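PDB 4MDY: periplasmic binding protein from Mycobacterium smegmatis, which probably binds an iron-bearing solute outside the cell membrane and delivers it to an ABC transporter for uptake. Local coordinates for residues Val50-Phe63 with Gln72-Asp84. Numbering follows the deposited sequence.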
loop_
_atom_site.group_PDB
_atom_site.type_symbol
_atom_site.label_atom_id
_atom_site.label_comp_id
_atom_site.label_asym_id
_atom_site.label_seq_id
_atom_site.Cartn_x
_atom_site.Cartn_y
_atom_site.Cartn_z
ATOM N N VAL A 50 2.139 7.827 -17.104
ATOM C CA VAL A 50 0.908 8.445 -16.586
ATOM C C VAL A 50 -0.301 7.673 -17.128
ATOM O O VAL A 50 -0.552 7.686 -18.334
ATOM C CB VAL A 50 0.805 9.944 -16.976
ATOM C CG1 VAL A 50 -0.419 10.585 -16.343
ATOM C CG2 VAL A 50 2.056 10.696 -16.544
ATOM N N PRO A 51 -1.056 6.999 -16.245
ATOM C CA PRO A 51 -2.209 6.235 -16.721
ATOM C C PRO A 51 -3.317 7.121 -17.278
ATOM O O PRO A 51 -3.447 8.276 -16.869
ATOM C CB PRO A 51 -2.713 5.491 -15.479
ATOM C CG PRO A 51 -1.964 6.022 -14.316
ATOM C CD PRO A 51 -0.920 6.988 -14.777
ATOM N N ILE A 52 -4.094 6.573 -18.207
ATOM C CA ILE A 52 -5.285 7.252 -18.722
ATOM C C ILE A 52 -6.505 7.005 -17.835
ATOM O O ILE A 52 -7.541 7.652 -17.995
ATOM C CB ILE A 52 -5.615 6.836 -20.163
ATOM C CG1 ILE A 52 -5.891 5.331 -20.262
ATOM C CG2 ILE A 52 -4.484 7.264 -21.088
ATOM C CD1 ILE A 52 -6.742 4.948 -21.444
ATOM N N ALA A 53 -6.375 6.055 -16.913
ATOM C CA ALA A 53 -7.387 5.804 -15.891
ATOM C C ALA A 53 -6.736 5.300 -14.617
ATOM O O ALA A 53 -5.785 4.498 -14.664
ATOM C CB ALA A 53 -8.406 4.797 -16.379
ATOM N N VAL A 54 -7.251 5.776 -13.491
ATOM C CA VAL A 54 -6.832 5.343 -12.167
ATOM C C VAL A 54 -8.067 4.810 -11.445
ATOM O O VAL A 54 -9.182 5.318 -11.636
ATOM C CB VAL A 54 -6.212 6.509 -11.367
ATOM C CG1 VAL A 54 -5.899 6.095 -9.934
ATOM C CG2 VAL A 54 -4.966 7.028 -12.065
ATOM N N THR A 55 -7.874 3.776 -10.632
ATOM C CA THR A 55 -8.966 3.222 -9.841
ATOM C C THR A 55 -8.862 3.743 -8.410
ATOM O O THR A 55 -7.825 3.595 -7.750
ATOM C CB THR A 55 -8.961 1.687 -9.890
ATOM O OG1 THR A 55 -9.052 1.263 -11.256
ATOM C CG2 THR A 55 -10.112 1.106 -9.128
ATOM N N ASP A 56 -9.940 4.370 -7.949
ATOM C CA ASP A 56 -9.985 4.965 -6.620
ATOM C C ASP A 56 -10.081 3.868 -5.568
ATOM O O ASP A 56 -10.664 2.811 -5.811
ATOM C CB ASP A 56 -11.187 5.920 -6.507
ATOM C CG ASP A 56 -11.033 6.945 -5.391
ATOM O OD1 ASP A 56 -9.933 7.101 -4.831
ATOM O OD2 ASP A 56 -12.028 7.611 -5.070
ATOM N N TRP A 57 -9.485 4.115 -4.409
ATOM C CA TRP A 57 -9.558 3.195 -3.279
ATOM C C TRP A 57 -10.230 3.881 -2.083
ATOM O O TRP A 57 -11.340 3.514 -1.705
ATOM C CB TRP A 57 -8.153 2.670 -2.945
ATOM C CG TRP A 57 -8.086 1.709 -1.802
ATOM C CD1 TRP A 57 -9.126 1.046 -1.206
ATOM C CD2 TRP A 57 -6.900 1.273 -1.134
ATOM N NE1 TRP A 57 -8.654 0.243 -0.193
ATOM C CE2 TRP A 57 -7.293 0.366 -0.127
ATOM C CE3 TRP A 57 -5.542 1.575 -1.280
ATOM C CZ2 TRP A 57 -6.374 -0.246 0.730
ATOM C CZ3 TRP A 57 -4.631 0.967 -0.429
ATOM C CH2 TRP A 57 -5.051 0.065 0.559
ATOM N N PHE A 58 -9.566 4.868 -1.493
ATOM C CA PHE A 58 -10.163 5.651 -0.402
ATOM C C PHE A 58 -9.515 7.025 -0.264
ATOM O O PHE A 58 -8.529 7.323 -0.941
ATOM C CB PHE A 58 -10.076 4.886 0.927
ATOM C CG PHE A 58 -8.687 4.829 1.516
ATOM C CD1 PHE A 58 -7.737 3.954 1.005
ATOM C CD2 PHE A 58 -8.337 5.634 2.596
ATOM C CE1 PHE A 58 -6.459 3.893 1.547
ATOM C CE2 PHE A 58 -7.062 5.579 3.145
ATOM C CZ PHE A 58 -6.122 4.707 2.618
ATOM N N GLY A 59 -10.090 7.855 0.610
ATOM C CA GLY A 59 -9.527 9.159 0.954
ATOM C C GLY A 59 -10.021 10.356 0.155
ATOM O O GLY A 59 -9.660 11.488 0.466
ATOM N N GLY A 60 -10.827 10.117 -0.876
ATOM C CA GLY A 60 -11.371 11.198 -1.705
ATOM C C GLY A 60 -10.326 12.123 -2.297
ATOM O O GLY A 60 -10.517 13.337 -2.335
ATOM N N GLU A 61 -9.214 11.554 -2.750
ATOM C CA GLU A 61 -8.134 12.336 -3.339
ATOM C C GLU A 61 -8.450 12.611 -4.804
ATOM O O GLU A 61 -9.111 11.804 -5.449
ATOM C CB GLU A 61 -6.813 11.574 -3.239
ATOM C CG GLU A 61 -6.413 11.231 -1.812
ATOM C CD GLU A 61 -6.006 12.445 -0.992
ATOM O OE1 GLU A 61 -5.502 13.425 -1.578
ATOM O OE2 GLU A 61 -6.182 12.418 0.247
ATOM N N PRO A 62 -7.974 13.745 -5.338
ATOM C CA PRO A 62 -8.225 14.052 -6.755
ATOM C C PRO A 62 -7.627 13.003 -7.699
ATOM O O PRO A 62 -6.421 12.703 -7.627
ATOM C CB PRO A 62 -7.562 15.422 -6.962
ATOM C CG PRO A 62 -6.744 15.679 -5.740
ATOM C CD PRO A 62 -7.299 14.848 -4.635
ATOM N N PHE A 63 -8.486 12.446 -8.555
ATOM C CA PHE A 63 -8.128 11.368 -9.485
ATOM C C PHE A 63 -7.722 10.058 -8.795
ATOM O O PHE A 63 -7.179 9.161 -9.440
ATOM C CB PHE A 63 -7.036 11.829 -10.459
ATOM C CG PHE A 63 -7.434 13.016 -11.285
ATOM C CD1 PHE A 63 -8.392 12.891 -12.279
ATOM C CD2 PHE A 63 -6.855 14.255 -11.067
ATOM C CE1 PHE A 63 -8.761 13.980 -13.044
ATOM C CE2 PHE A 63 -7.218 15.351 -11.828
ATOM C CZ PHE A 63 -8.174 15.212 -12.814
ATOM N N GLN A 72 3.975 13.849 -10.140
ATOM C CA GLN A 72 4.203 12.952 -11.269
ATOM C C GLN A 72 2.993 12.934 -12.213
ATOM O O GLN A 72 3.133 12.779 -13.422
ATOM C CB GLN A 72 4.502 11.535 -10.764
ATOM C CG GLN A 72 5.815 11.403 -9.995
ATOM C CD GLN A 72 5.722 11.805 -8.530
ATOM O OE1 GLN A 72 4.761 12.449 -8.089
ATOM N NE2 GLN A 72 6.737 11.435 -7.768
ATOM N N LEU A 73 1.803 13.082 -11.650
ATOM C CA LEU A 73 0.593 13.189 -12.450
ATOM C C LEU A 73 0.607 14.504 -13.219
ATOM O O LEU A 73 0.187 14.564 -14.374
ATOM C CB LEU A 73 -0.635 13.111 -11.541
ATOM C CG LEU A 73 -1.990 13.010 -12.234
ATOM C CD1 LEU A 73 -2.095 11.706 -13.010
ATOM C CD2 LEU A 73 -3.112 13.135 -11.215
ATOM N N ALA A 74 1.110 15.549 -12.563
ATOM C CA ALA A 74 1.159 16.896 -13.116
ATOM C C ALA A 74 -0.244 17.301 -13.569
ATOM O O ALA A 74 -1.186 17.201 -12.784
ATOM C CB ALA A 74 2.187 16.983 -14.237
ATOM N N GLY A 75 -0.401 17.723 -14.820
ATOM C CA GLY A 75 -1.687 18.249 -15.291
ATOM C C GLY A 75 -2.637 17.221 -15.877
ATOM O O GLY A 75 -3.700 17.588 -16.379
ATOM N N ALA A 76 -2.272 15.940 -15.820
ATOM C CA ALA A 76 -3.088 14.892 -16.437
ATOM C C ALA A 76 -4.465 14.760 -15.790
ATOM O O ALA A 76 -4.628 14.967 -14.584
ATOM C CB ALA A 76 -2.362 13.556 -16.401
ATOM N N GLN A 77 -5.446 14.393 -16.610
ATOM C CA GLN A 77 -6.845 14.319 -16.193
ATOM C C GLN A 77 -7.391 12.913 -16.465
ATOM O O GLN A 77 -8.273 12.732 -17.314
ATOM C CB GLN A 77 -7.673 15.371 -16.957
ATOM C CG GLN A 77 -7.114 16.791 -16.934
ATOM C CD GLN A 77 -7.361 17.508 -15.618
ATOM O OE1 GLN A 77 -8.495 17.597 -15.160
ATOM N NE2 GLN A 77 -6.301 18.037 -15.011
ATOM N N PRO A 78 -6.870 11.902 -15.751
ATOM C CA PRO A 78 -7.293 10.532 -16.051
ATOM C C PRO A 78 -8.731 10.259 -15.652
ATOM O O PRO A 78 -9.256 10.898 -14.745
ATOM C CB PRO A 78 -6.346 9.681 -15.195
ATOM C CG PRO A 78 -6.000 10.558 -14.054
ATOM C CD PRO A 78 -5.902 11.940 -14.641
ATOM N N ALA A 79 -9.358 9.307 -16.330
ATOM C CA ALA A 79 -10.640 8.786 -15.888
ATOM C C ALA A 79 -10.456 8.105 -14.531
ATOM O O ALA A 79 -9.398 7.513 -14.254
ATOM C CB ALA A 79 -11.201 7.808 -16.909
ATOM N N VAL A 80 -11.475 8.210 -13.683
ATOM C CA VAL A 80 -11.462 7.574 -12.368
ATOM C C VAL A 80 -12.453 6.422 -12.322
ATOM O O VAL A 80 -13.648 6.610 -12.502
ATOM C CB VAL A 80 -11.797 8.566 -11.239
ATOM C CG1 VAL A 80 -11.741 7.866 -9.883
ATOM C CG2 VAL A 80 -10.845 9.755 -11.280
ATOM N N LEU A 81 -11.938 5.228 -12.063
ATOM C CA LEU A 81 -12.748 4.031 -11.971
ATOM C C LEU A 81 -12.895 3.674 -10.509
ATOM O O LEU A 81 -12.253 4.268 -9.649
ATOM C CB LEU A 81 -12.050 2.875 -12.694
ATOM C CG LEU A 81 -11.503 3.166 -14.089
ATOM C CD1 LEU A 81 -10.689 1.982 -14.607
ATOM C CD2 LEU A 81 -12.649 3.495 -15.032
ATOM N N ASN A 82 -13.725 2.683 -10.227
ATOM C CA ASN A 82 -13.781 2.100 -8.888
ATOM C C ASN A 82 -14.241 0.656 -8.976
ATOM O O ASN A 82 -14.745 0.230 -10.011
ATOM C CB ASN A 82 -14.691 2.915 -7.964
ATOM C CG ASN A 82 -16.141 2.879 -8.386
ATOM O OD1 ASN A 82 -16.759 1.818 -8.425
ATOM N ND2 ASN A 82 -16.698 4.040 -8.693
ATOM N N LEU A 83 -14.067 -0.080 -7.884
ATOM C CA LEU A 83 -14.348 -1.516 -7.852
ATOM C C LEU A 83 -15.625 -1.856 -7.085
ATOM O O LEU A 83 -15.807 -2.994 -6.676
ATOM C CB LEU A 83 -13.155 -2.264 -7.233
ATOM C CG LEU A 83 -11.808 -2.154 -7.951
ATOM C CD1 LEU A 83 -10.757 -3.023 -7.272
ATOM C CD2 LEU A 83 -11.945 -2.541 -9.412
ATOM N N ASP A 84 -16.520 -0.878 -6.921
ATOM C CA ASP A 84 -17.788 -1.087 -6.201
ATOM C C ASP A 84 -18.590 -2.277 -6.737
ATOM O O ASP A 84 -19.187 -3.023 -5.962
ATOM C CB ASP A 84 -18.659 0.179 -6.244
ATOM C CG ASP A 84 -18.069 1.333 -5.446
ATOM O OD1 ASP A 84 -16.929 1.211 -4.946
ATOM O OD2 ASP A 84 -18.755 2.372 -5.318
HETATM O O HOH W 1 -12.581 1.063 -5.609
#
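Strand 53-55 pairs in parallel with strand 79-81, A53 beside A79, V54 beside V80 and T55 beside L81, and the short axes approach to 4.6 Å at an angle of 27°. Four backbone hydrogen bonds join them: A79 N to I52 O, V54 N to A79 O, L81 N to V54 O and D56 N to L81 O. The last two are nearly straight, with L81 N 2.8 Å from V54 O.

On one face of the pair, A53 CB touches L81 CD1 at 4.0 Å. T55 turns its methyl CG2 to L83 CG (3.9 Å), while its OG1 lies against L81 CB and hydrogen-bonds to S35 O. V54 and V80 point to the other face. There F63 folds back against the residues leading into strand 79-81. P78 CD sits over one face of the F63 ring, 3.9 Å from its centroid, a CH-pi contact. The amide of Q77 meets the ring at its edge, with Q77 OE1 3.4 Å from F63 CZ and the two planes almost perpendicular. V80 CG2, set anti to the carbonyl carbon by chi1 of -179°, reaches F63 CA at 3.6 Å. Before the strands, V50 CG1 packs on A76 CB (3.6 Å) and on L73 CD1. A water links D56 O to L83 N, just past the paired residues.

The two strands and helix 67-73 form a beta-alpha-beta unit within the periplasmic binding protein family region. I52 hydrogen-bonds through its backbone to V33, and A53 to S35. Helix 40-46 packs on V50, P51 and V54, and helix 89-94 meets L81.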